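Local structure of acetylene hydratase (Pelobacter acetylenicus, 2E7Z) at residues Y116-R121 with Y493-L498; G144-R147 with Y153-A156; P455-L460 with K511-L516. The protein catalyses the hydration of acetylene to acetaldehyde, using a tungsten bis(molybdopterin guanine dinucleotide) cofactor and one [4Fe-4S] cluster. All coordinates share one frame; numbering follows the deposited sequence. Where two conformers were deposited one is given.

Two of these contacts are buried and one lies nearer the surface. Interactions 1 and 3 are neighbours, their centres about 11 Å apart: Leu516, on the helix that carries Arg513 of interaction 3, packs against Tyr116 and Thr118 of interaction 1, and helices 491-501 and 513-520 follow each other in the chain. Interaction 2 stands about 27 Å from interaction 1, between centres, and is closer to the tungsten. The chemistry changes with place. Interaction 1 joins two helices through aliphatic groups, interaction 2 adds to its packing one buried histidine-to-backbone hydrogen bond, and interaction 3, partly buried, is a salt bridge with a water beside the guanine end of a cofactor.

Interaction 1 of 3, residues Y116-R121 with Y493-L498; sequences YGTLRR and YFIREL
Ile495, on helix 491-501, packs against Thr118 and Leu119 in the first turn of helix 118-126, a mostly apolar contact in which two oxygens of Thr118 also touch isoleucine carbon. It joins two helices far apart in sequence within the molybdopterin oxidoreductase region, with cofactor-binding Glu109 about 6 Å from Leu119, side chain to side chain. The apolar part centres on Ile495 CD1, which lies 3.8 Å from Leu119 CB. Leu119 adds its CD2 methyl, 4.1 Å from Ile495 CG1, and the two side chains cross at about a right angle. Leu119 swings CG to the far side of its backbone N (chi1 -177°), and its branched end passes the isoleucine and also packs on Leu412 of strand 408-412.

The second group of contacts sets carbon against oxygen. Ile495 CG2 rests 3.6 Å from the carbonyl O of Thr118, while Ile495 CD1 lies 3.8 Å from Thr118 OG1. Both are van der Waals approaches. The hydroxyl finds its polar partner in the carbonyl O of Glu115, so it can face a methyl group at little cost, and Thr118 CG2 turns to Leu516 of helix 513-520. The beta-branch of Ile495 suits this place because its two arms separate: CG2 covers the threonine backbone while CG1 and CD1 run on to the leucine.

Backbone geometry matters at the helix start. Gly117 is the N-cap residue, and its phi of 103° would press a beta carbon against the preceding carbonyl O; its own carbonyl accepts from Arg121 N.

Contacts of this kind depend on shape and burial rather than on bond direction.

Interaction 2 of 3, residues G144-R147 with Y153-A156; sequences GVHR and YSFA
Tyr153, the residue just before strand 154-156, meets His146 of helix 140-150 with both backbone and ring. Its CA lies 3.5 Å from His146 ND1, and its ring carbon CD1 sits over one face of the imidazole, towards the rim. The two ring planes are inclined at 35° with centroids 4.9 Å apart, an oblique aromatic pair. Tyr153 CG stands anti to the backbone N (chi1 176°), which carries the phenol to one face of the histidine ring. The tyrosine side chain is about 8 Å from that of tungsten-binding Cys138 and about 9 Å from the tungsten ion, so the pair lies near the metal site.

Ser154 follows with the one hydrogen bond across the contact: its backbone N donates to His146 ND1 over 3.0 Å at 161°, the donor lying somewhat out of the imidazole plane. ND1 accepts here, consistent with its carrying no proton, and histidine suits the place by offering a buried acceptor on a flat, packable ring. Ser154 OG approaches His146 CE1 at 3.3 Å, but its hydrogen-bond partner is Glu322. A leucine in place of His146 would probably leave the Ser154 N-H without its acceptor and lose the flat face that Tyr153 covers.

The antiparallel ladder with strand 322-324 already runs here: Tyr153 pairs with Gly325 and Phe155 with Ile323. Backed by Cys308 and Arg311, His146 thus lies between helix 300-314 and the start of the short sheet.

Interaction 3 of 3, residues P455-L460 with K511-L516; sequences PGDHWL and KDRLEL. With MGD (2-amino-5,6-dimercapto-7-methyl-3,7,8a,9-tetrahydro-8-oxa-1,3,9,10-tetraaza-anthracen-4-one guanosine dinucleotide), chain E.
The guanine-nucleotide site of this DMSO reductase family enzyme includes the loop that follows strand 452-455, against which the guanine end of one molybdopterin guanine dinucleotide lies; interaction 3 ties that loop to the first turn of helix 513-520 by a salt bridge. Asp457, a cofactor-binding residue, and Arg513 carry it, their side chains reaching towards each other from opposite directions. Arg513 NH1 donates to Asp457 OD2 over 3.0 Å at an angle of 150°, meeting the syn lone pair of that oxygen. The carboxylate and guanidinium planes are inclined by 17°, and OD2 is somewhat tilted from the guanidinium plane.

A long, flexible arginine suits this place, since the two backbones are distant: even the nearest CA atoms, of Asp457 and Arg513, are 12.1 Å apart. The chain leaves the helix extended and bends at chi3 (51°) to present NH1. That nitrogen also binds Ser114 OG. Asp457 has a second cationic partner, OD1 pairing with Arg462, which itself binds the cofactor; the buried carboxylate thus has an arginine on each of its oxygens, which would probably help keep it ionised.

On the cofactor side the backbone comes close. Gly456 CA is 3.9 Å from MGD N2, and a beta carbon there would collide with that amino group, so glycine fits.

At the N-terminal end of helix 513-520, Asp512 is the N-cap: its OD1 accepts from Glu515 N at 3.0 Å, satisfying an N-H of the first turn. One water bridges the ion pair, lying in the guanidinium plane, accepting from Arg513 NH2 at 2.9 Å and donating to Asp457 OD2 at 2.6 Å.

Interaction 1 of 3, residues Y116-R121 with Y493-L498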
loop_
_atom_site.group_PDB
_atom_site.type_symbol
_atom_site.label_atom_id
_atom_site.label_comp_id
_atom_site.label_asym_id
_atom_site.label_seq_id
_atom_site.Cartn_x
_atom_site.Cartn_y
_atom_site.Cartn_z
ATOM N N TYR A 116 -10.675 -13.727 2.553
ATOM C CA TYR A 116 -11.638 -13.800 1.452
ATOM C C TYR A 116 -12.890 -12.952 1.695
ATOM O O TYR A 116 -13.946 -13.225 1.127
ATOM C CB TYR A 116 -12.014 -15.247 1.126
ATOM C CG TYR A 116 -10.820 -16.076 0.717
ATOM C CD1 TYR A 116 -10.344 -16.031 -0.583
ATOM C CD2 TYR A 116 -10.128 -16.849 1.654
ATOM C CE1 TYR A 116 -9.230 -16.769 -0.972
ATOM C CE2 TYR A 116 -8.985 -17.581 1.292
ATOM C CZ TYR A 116 -8.541 -17.515 -0.033
ATOM O OH TYR A 116 -7.429 -18.209 -0.442
ATOM N N GLY A 117 -12.763 -11.892 2.485
ATOM C CA GLY A 117 -13.897 -11.003 2.799
ATOM C C GLY A 117 -14.492 -11.206 4.173
ATOM O O GLY A 117 -15.344 -10.398 4.616
ATOM N N THR A 118 -14.070 -12.273 4.871
ATOM C CA THR A 118 -14.682 -12.558 6.152
ATOM C C THR A 118 -14.261 -11.602 7.271
ATOM O O THR A 118 -14.964 -11.514 8.273
ATOM C CB THR A 118 -14.459 -14.026 6.596
ATOM O OG1 THR A 118 -13.062 -14.294 6.749
ATOM C CG2 THR A 118 -15.074 -14.990 5.586
ATOM N N LEU A 119 -13.153 -10.870 7.093
ATOM C CA LEU A 119 -12.780 -9.903 8.098
ATOM C C LEU A 119 -13.757 -8.736 8.143
ATOM O O LEU A 119 -14.277 -8.422 9.193
ATOM C CB LEU A 119 -11.313 -9.465 7.899
ATOM C CG LEU A 119 -10.731 -8.493 8.931
ATOM C CD1 LEU A 119 -11.100 -7.002 8.721
ATOM C CD2 LEU A 119 -10.969 -8.931 10.394
ATOM N N ARG A 120 -14.019 -8.116 6.995
ATOM C CA ARG A 120 -15.008 -7.031 7.014
ATOM C C ARG A 120 -16.413 -7.597 7.294
ATOM O O ARG A 120 -17.237 -6.918 7.886
ATOM C CB ARG A 120 -15.025 -6.204 5.725
ATOM C CG ARG A 120 -13.736 -5.431 5.507
ATOM C CD ARG A 120 -13.435 -4.362 6.564
ATOM N NE ARG A 120 -14.344 -3.204 6.645
ATOM C CZ ARG A 120 -14.190 -2.107 5.914
ATOM N NH1 ARG A 120 -13.285 -2.036 4.938
ATOM N NH2 ARG A 120 -15.047 -1.103 6.117
ATOM N N ARG A 121 -16.667 -8.851 6.879
ATOM C CA ARG A 121 -17.918 -9.524 7.229
ATOM C C ARG A 121 -18.136 -9.479 8.738
ATOM O O ARG A 121 -19.186 -9.057 9.237
ATOM C CB ARG A 121 -17.920 -10.933 6.676
ATOM C CG ARG A 121 -19.216 -11.724 6.838
ATOM C CD ARG A 121 -18.986 -13.095 6.239
ATOM N NE ARG A 121 -20.188 -13.937 6.220
ATOM C CZ ARG A 121 -21.043 -14.021 5.191
ATOM N NH1 ARG A 121 -20.842 -13.297 4.078
ATOM N NH2 ARG A 121 -22.119 -14.821 5.275
ATOM N N TYR A 493 -9.281 -18.939 10.589
ATOM C CA TYR A 493 -9.453 -19.621 11.865
ATOM C C TYR A 493 -9.706 -18.599 12.983
ATOM O O TYR A 493 -10.673 -18.722 13.729
ATOM C CB TYR A 493 -8.237 -20.476 12.172
ATOM C CG TYR A 493 -8.328 -21.175 13.484
ATOM C CD1 TYR A 493 -8.992 -22.401 13.599
ATOM C CD2 TYR A 493 -7.770 -20.612 14.634
ATOM C CE1 TYR A 493 -9.073 -23.048 14.830
ATOM C CE2 TYR A 493 -7.886 -21.236 15.861
ATOM C CZ TYR A 493 -8.544 -22.448 15.937
ATOM O OH TYR A 493 -8.630 -23.114 17.134
ATOM N N PHE A 494 -8.831 -17.603 13.105
ATOM C CA PHE A 494 -8.997 -16.554 14.102
ATOM C C PHE A 494 -10.361 -15.871 13.944
ATOM O O PHE A 494 -11.101 -15.744 14.922
ATOM C CB PHE A 494 -7.852 -15.512 13.983
ATOM C CG PHE A 494 -8.100 -14.244 14.763
ATOM C CD1 PHE A 494 -8.271 -14.264 16.133
ATOM C CD2 PHE A 494 -8.244 -13.016 14.110
ATOM C CE1 PHE A 494 -8.514 -13.107 16.863
ATOM C CE2 PHE A 494 -8.490 -11.839 14.848
ATOM C CZ PHE A 494 -8.615 -11.898 16.231
ATOM N N ILE A 495 -10.683 -15.425 12.733
ATOM C CA ILE A 495 -11.927 -14.667 12.550
ATOM C C ILE A 495 -13.158 -15.525 12.899
ATOM O O ILE A 495 -14.066 -15.072 13.604
ATOM C CB ILE A 495 -12.043 -14.149 11.076
ATOM C CG1 ILE A 495 -11.013 -13.053 10.835
ATOM C CG2 ILE A 495 -13.463 -13.615 10.763
ATOM C CD1 ILE A 495 -10.597 -12.916 9.352
ATOM N N ARG A 496 -13.199 -16.760 12.402
ATOM C CA ARG A 496 -14.361 -17.598 12.646
ATOM C C ARG A 496 -14.517 -17.920 14.126
ATOM O O ARG A 496 -15.625 -17.900 14.671
ATOM C CB ARG A 496 -14.295 -18.901 11.860
ATOM C CG ARG A 496 -15.618 -19.656 11.966
ATOM C CD ARG A 496 -15.584 -21.046 11.356
ATOM N NE ARG A 496 -16.982 -21.455 11.126
ATOM C CZ ARG A 496 -17.770 -22.076 12.006
ATOM N NH1 ARG A 496 -17.295 -22.483 13.188
ATOM N NH2 ARG A 496 -19.035 -22.344 11.674
ATOM N N GLU A 497 -13.412 -18.265 14.774
ATOM C CA GLU A 497 -13.471 -18.612 16.197
ATOM C C GLU A 497 -13.974 -17.426 17.020
ATOM O O GLU A 497 -14.757 -17.585 17.958
ATOM C CB GLU A 497 -12.100 -19.068 16.697
ATOM C CG GLU A 497 -11.671 -20.417 16.150
ATOM C CD GLU A 497 -12.465 -21.569 16.723
ATOM O OE1 GLU A 497 -12.821 -21.527 17.917
ATOM O OE2 GLU A 497 -12.702 -22.535 15.974
ATOM N N LEU A 498 -13.544 -16.223 16.670
ATOM C CA LEU A 498 -14.049 -15.046 17.361
ATOM C C LEU A 498 -15.522 -14.794 17.023
ATOM O O LEU A 498 -16.313 -14.507 17.912
ATOM C CB LEU A 498 -13.170 -13.821 17.043
ATOM C CG LEU A 498 -13.478 -12.533 17.794
ATOM C CD1 LEU A 498 -13.503 -12.696 19.324
ATOM C CD2 LEU A 498 -12.433 -11.497 17.404
#

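Interaction 2 of 3, residues G144-R147 with Y153-A156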
loop_
_atom_site.group_PDB
_atom_site.type_symbol
_atom_site.label_atom_id
_atom_site.label_comp_id
_atom_site.label_asym_id
_atom_site.label_seq_id
_atom_site.Cartn_x
_atom_site.Cartn_y
_atom_site.Cartn_z
ATOM N N GLY A 144 -9.329 4.718 -4.744
ATOM C CA GLY A 144 -10.390 5.728 -4.562
ATOM C C GLY A 144 -10.356 6.818 -5.632
ATOM O O GLY A 144 -11.394 7.192 -6.196
ATOM N N VAL A 145 -9.158 7.325 -5.912
ATOM C CA VAL A 145 -8.992 8.371 -6.922
ATOM C C VAL A 145 -9.343 7.832 -8.316
ATOM O O VAL A 145 -10.034 8.489 -9.098
ATOM C CB VAL A 145 -7.595 8.993 -6.902
ATOM C CG1 VAL A 145 -7.487 10.071 -7.990
ATOM C CG2 VAL A 145 -7.296 9.636 -5.544
ATOM N N HIS A 146 -8.863 6.629 -8.624
ATOM C CA HIS A 146 -9.217 6.004 -9.909
ATOM C C HIS A 146 -10.712 5.822 -10.028
ATOM O O HIS A 146 -11.294 6.017 -11.091
ATOM C CB HIS A 146 -8.567 4.631 -10.049
ATOM C CG HIS A 146 -7.124 4.668 -10.425
ATOM N ND1 HIS A 146 -6.574 3.776 -11.322
ATOM C CD2 HIS A 146 -6.101 5.438 -9.980
ATOM C CE1 HIS A 146 -5.279 4.013 -11.431
ATOM N NE2 HIS A 146 -4.968 5.015 -10.623
ATOM N N ARG A 147 -11.362 5.474 -8.927
ATOM C CA ARG A 147 -12.790 5.209 -8.955
ATOM C C ARG A 147 -13.637 6.443 -9.207
ATOM O O ARG A 147 -14.599 6.406 -9.987
ATOM C CB ARG A 147 -13.201 4.520 -7.687
ATOM C CG ARG A 147 -12.782 3.079 -7.742
ATOM C CD ARG A 147 -13.293 2.365 -6.572
ATOM N NE ARG A 147 -14.747 2.234 -6.611
ATOM C CZ ARG A 147 -15.477 1.809 -5.594
ATOM N NH1 ARG A 147 -14.868 1.447 -4.439
ATOM N NH2 ARG A 147 -16.796 1.714 -5.755
ATOM N N TYR A 153 -9.942 0.880 -10.389
ATOM C CA TYR A 153 -8.492 0.988 -10.412
ATOM C C TYR A 153 -7.917 0.318 -11.659
ATOM O O TYR A 153 -8.344 -0.782 -12.031
ATOM C CB TYR A 153 -7.947 0.386 -9.110
ATOM C CG TYR A 153 -6.452 0.323 -8.965
ATOM C CD1 TYR A 153 -5.690 1.464 -8.660
ATOM C CD2 TYR A 153 -5.786 -0.897 -9.105
ATOM C CE1 TYR A 153 -4.297 1.357 -8.502
ATOM C CE2 TYR A 153 -4.415 -1.006 -8.958
ATOM C CZ TYR A 153 -3.667 0.110 -8.654
ATOM O OH TYR A 153 -2.312 -0.037 -8.505
ATOM N N SER A 154 -6.982 0.996 -12.333
ATOM C CA SER A 154 -6.461 0.485 -13.598
ATOM C C SER A 154 -5.138 -0.247 -13.413
ATOM O O SER A 154 -4.437 -0.071 -12.388
ATOM C CB SER A 154 -6.338 1.598 -14.655
ATOM O OG SER A 154 -5.255 2.471 -14.385
ATOM N N PHE A 155 -4.824 -1.065 -14.425
ATOM C CA PHE A 155 -3.637 -1.898 -14.466
ATOM C C PHE A 155 -2.918 -1.693 -15.787
ATOM O O PHE A 155 -3.500 -1.910 -16.852
ATOM C CB PHE A 155 -4.016 -3.374 -14.310
ATOM C CG PHE A 155 -4.687 -3.663 -13.005
ATOM C CD1 PHE A 155 -3.934 -4.067 -11.908
ATOM C CD2 PHE A 155 -6.060 -3.497 -12.857
ATOM C CE1 PHE A 155 -4.549 -4.303 -10.669
ATOM C CE2 PHE A 155 -6.682 -3.726 -11.631
ATOM C CZ PHE A 155 -5.918 -4.124 -10.537
ATOM N N ALA A 156 -1.632 -1.355 -15.715
ATOM C CA ALA A 156 -0.799 -1.155 -16.907
ATOM C C ALA A 156 -0.146 -2.447 -17.441
ATOM O O ALA A 156 0.342 -3.280 -16.673
ATOM C CB ALA A 156 0.249 -0.094 -16.633
#

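Interaction 3 of 3, residues P455-L460 with K511-L516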
loop_
_atom_site.group_PDB
_atom_site.type_symbol
_atom_site.label_atom_id
_atom_site.label_comp_id
_atom_site.label_asym_id
_atom_site.label_seq_id
_atom_site.Cartn_x
_atom_site.Cartn_y
_atom_site.Cartn_z
ATOM N N PRO A 455 -0.236 -16.459 16.806
ATOM C CA PRO A 455 0.660 -16.864 15.730
ATOM C C PRO A 455 0.030 -17.114 14.377
ATOM O O PRO A 455 -0.848 -17.971 14.229
ATOM C CB PRO A 455 1.246 -18.177 16.261
ATOM C CG PRO A 455 0.135 -18.760 17.086
ATOM C CD PRO A 455 -0.499 -17.552 17.767
ATOM N N GLY A 456 0.509 -16.371 13.392
ATOM C CA GLY A 456 0.030 -16.557 12.034
ATOM C C GLY A 456 0.813 -17.572 11.222
ATOM O O GLY A 456 2.021 -17.754 11.441
ATOM N N ASP A 457 0.145 -18.278 10.320
ATOM C CA ASP A 457 0.837 -19.113 9.357
ATOM C C ASP A 457 1.696 -18.270 8.403
ATOM O O ASP A 457 1.648 -17.043 8.405
ATOM C CB ASP A 457 -0.112 -20.084 8.624
ATOM C CG ASP A 457 -1.151 -19.397 7.755
ATOM O OD1 ASP A 457 -1.124 -18.173 7.627
ATOM O OD2 ASP A 457 -1.970 -20.160 7.193
ATOM N N HIS A 458 2.509 -18.956 7.607
ATOM C CA HIS A 458 3.439 -18.350 6.685
ATOM C C HIS A 458 3.068 -18.780 5.252
ATOM O O HIS A 458 2.372 -19.790 5.031
ATOM C CB HIS A 458 4.848 -18.837 7.103
ATOM C CG HIS A 458 5.963 -18.345 6.239
ATOM N ND1 HIS A 458 6.294 -18.934 5.035
ATOM C CD2 HIS A 458 6.822 -17.309 6.407
ATOM C CE1 HIS A 458 7.317 -18.282 4.504
ATOM N NE2 HIS A 458 7.657 -17.291 5.315
ATOM N N TRP A 459 3.504 -18.010 4.265
ATOM C CA TRP A 459 3.129 -18.306 2.882
ATOM C C TRP A 459 3.578 -19.676 2.353
ATOM O O TRP A 459 3.031 -20.151 1.367
ATOM C CB TRP A 459 3.544 -17.165 1.937
ATOM C CG TRP A 459 5.006 -16.915 1.733
ATOM C CD1 TRP A 459 5.768 -15.975 2.369
ATOM C CD2 TRP A 459 5.849 -17.513 0.733
ATOM N NE1 TRP A 459 7.068 -15.998 1.854
ATOM C CE2 TRP A 459 7.126 -16.924 0.846
ATOM C CE3 TRP A 459 5.644 -18.492 -0.250
ATOM C CZ2 TRP A 459 8.188 -17.287 0.008
ATOM C CZ3 TRP A 459 6.690 -18.830 -1.082
ATOM C CH2 TRP A 459 7.942 -18.236 -0.943
ATOM N N LEU A 460 4.577 -20.295 2.977
ATOM C CA LEU A 460 5.004 -21.647 2.581
ATOM C C LEU A 460 4.133 -22.714 3.270
ATOM O O LEU A 460 4.382 -23.915 3.117
ATOM C CB LEU A 460 6.509 -21.862 2.906
ATOM C CG LEU A 460 7.455 -21.116 1.959
ATOM C CD1 LEU A 460 8.884 -21.132 2.566
ATOM C CD2 LEU A 460 7.455 -21.758 0.574
ATOM N N LYS A 511 -16.496 -24.046 7.705
ATOM C CA LYS A 511 -15.903 -24.545 8.953
ATOM C C LYS A 511 -14.406 -24.282 9.065
ATOM O O LYS A 511 -13.870 -24.289 10.175
ATOM C CB LYS A 511 -16.155 -26.044 9.164
ATOM C CG LYS A 511 -17.626 -26.442 9.228
ATOM C CD LYS A 511 -18.442 -25.551 10.160
ATOM C CE LYS A 511 -19.928 -25.865 10.058
ATOM N NZ LYS A 511 -20.738 -24.879 10.823
ATOM N N ASP A 512 -13.738 -24.066 7.929
ATOM C CA ASP A 512 -12.313 -23.779 7.910
ATOM C C ASP A 512 -11.983 -23.046 6.621
ATOM O O ASP A 512 -12.841 -22.832 5.756
ATOM C CB ASP A 512 -11.464 -25.052 8.071
ATOM C CG ASP A 512 -11.822 -26.156 7.080
ATOM O OD1 ASP A 512 -12.257 -25.859 5.953
ATOM O OD2 ASP A 512 -11.668 -27.345 7.450
ATOM N N ARG A 513 -10.726 -22.642 6.513
ATOM C CA ARG A 513 -10.288 -21.887 5.365
ATOM C C ARG A 513 -10.500 -22.665 4.070
ATOM O O ARG A 513 -10.811 -22.078 3.053
ATOM C CB ARG A 513 -8.849 -21.397 5.523
ATOM C CG ARG A 513 -8.428 -20.508 4.341
ATOM C CD ARG A 513 -6.999 -20.022 4.430
ATOM N NE ARG A 513 -6.126 -21.165 4.663
ATOM C CZ ARG A 513 -4.880 -21.119 5.125
ATOM N NH1 ARG A 513 -4.269 -19.947 5.290
ATOM N NH2 ARG A 513 -4.221 -22.255 5.430
ATOM N N LEU A 514 -10.350 -23.978 4.099
ATOM C CA LEU A 514 -10.522 -24.735 2.864
ATOM C C LEU A 514 -11.964 -24.646 2.382
ATOM O O LEU A 514 -12.228 -24.492 1.182
ATOM C CB LEU A 514 -10.085 -26.189 3.045
ATOM C CG LEU A 514 -10.269 -27.102 1.832
ATOM C CD1 LEU A 514 -9.545 -26.569 0.594
ATOM C CD2 LEU A 514 -9.803 -28.504 2.203
ATOM N N GLU A 515 -12.915 -24.727 3.302
ATOM C CA GLU A 515 -14.308 -24.577 2.862
ATOM C C GLU A 515 -14.583 -23.187 2.294
ATOM O O GLU A 515 -15.356 -23.018 1.343
ATOM C CB GLU A 515 -15.275 -24.879 4.011
ATOM C CG GLU A 515 -15.369 -26.351 4.370
ATOM C CD GLU A 515 -16.524 -26.693 5.315
ATOM O OE1 GLU A 515 -17.384 -25.841 5.624
ATOM O OE2 GLU A 515 -16.527 -27.858 5.756
ATOM N N LEU A 516 -13.970 -22.178 2.894
ATOM C CA LEU A 516 -14.101 -20.809 2.422
ATOM C C LEU A 516 -13.452 -20.623 1.045
ATOM O O LEU A 516 -14.054 -19.982 0.162
ATOM C CB LEU A 516 -13.494 -19.878 3.471
ATOM C CG LEU A 516 -13.439 -18.384 3.100
ATOM C CD1 LEU A 516 -14.850 -17.834 2.790
ATOM C CD2 LEU A 516 -12.830 -17.622 4.265
HETATM P PB MGD E . 4.568 -3.740 8.057
HETATM O O1B MGD E . 4.140 -2.438 8.687
HETATM O O2B MGD E . 6.005 -4.112 8.022
HETATM O O3B MGD E . 4.064 -3.846 6.538
HETATM O O3A MGD E . 2.492 -2.257 5.393
HETATM P PA MGD E . 2.595 -3.788 5.889
HETATM O O1A MGD E . 2.647 -4.747 4.738
HETATM O O2A MGD E . 1.537 -3.936 6.941
HETATM O "O5'" MGD E . 3.741 -4.889 8.829
HETATM C "C5'" MGD E . 3.598 -6.162 8.222
HETATM C "C4'" MGD E . 3.530 -7.167 9.356
HETATM O "O4'" MGD E . 3.081 -8.409 8.794
HETATM C "C3'" MGD E . 4.890 -7.506 9.957
HETATM O "O3'" MGD E . 4.845 -7.266 11.374
HETATM C "C2'" MGD E . 5.153 -8.992 9.634
HETATM O "O2'" MGD E . 5.858 -9.750 10.637
HETATM C "C1'" MGD E . 3.746 -9.500 9.472
HETATM N N9 MGD E . 3.563 -10.651 8.573
HETATM C C8 MGD E . 4.193 -10.891 7.397
HETATM N N7 MGD E . 3.694 -11.987 6.803
HETATM C C5 MGD E . 2.674 -12.417 7.578
HETATM C C6 MGD E . 1.712 -13.505 7.551
HETATM O O6 MGD E . 1.691 -14.329 6.613
HETATM N N1 MGD E . 0.831 -13.545 8.564
HETATM C C2 MGD E . 0.836 -12.737 9.620
HETATM N N2 MGD E . -0.121 -12.894 10.579
HETATM N N3 MGD E . 1.692 -11.724 9.714
HETATM C C4 MGD E . 2.596 -11.539 8.730
HETATM C C10 MGD E . 3.026 -1.937 4.108
HETATM C C11 MGD E . 2.484 -0.572 3.740
HETATM O O11 MGD E . 3.085 0.340 4.657
HETATM C C12 MGD E . 2.855 -0.232 2.316
HETATM S S12 MGD E . 2.452 -1.350 1.087
HETATM C C13 MGD E . 3.430 0.943 2.015
HETATM S S13 MGD E . 3.975 1.309 0.443
HETATM C C14 MGD E . 3.662 2.020 3.029
HETATM N N15 MGD E . 5.073 2.191 3.337
HETATM C C16 MGD E . 5.315 3.083 4.341
HETATM C C17 MGD E . 6.511 3.932 4.422
HETATM O O17 MGD E . 7.388 3.881 3.531
HETATM N N18 MGD E . 6.617 4.766 5.476
HETATM C C19 MGD E . 5.680 4.856 6.453
HETATM N N19 MGD E . 5.848 5.706 7.488
HETATM N N20 MGD E . 4.581 4.090 6.450
HETATM C C21 MGD E . 4.353 3.233 5.447
HETATM N N22 MGD E . 3.235 2.502 5.446
HETATM C C23 MGD E . 2.858 1.700 4.301
HETATM O O HOH W 1 -1.901 -22.789 7.029
#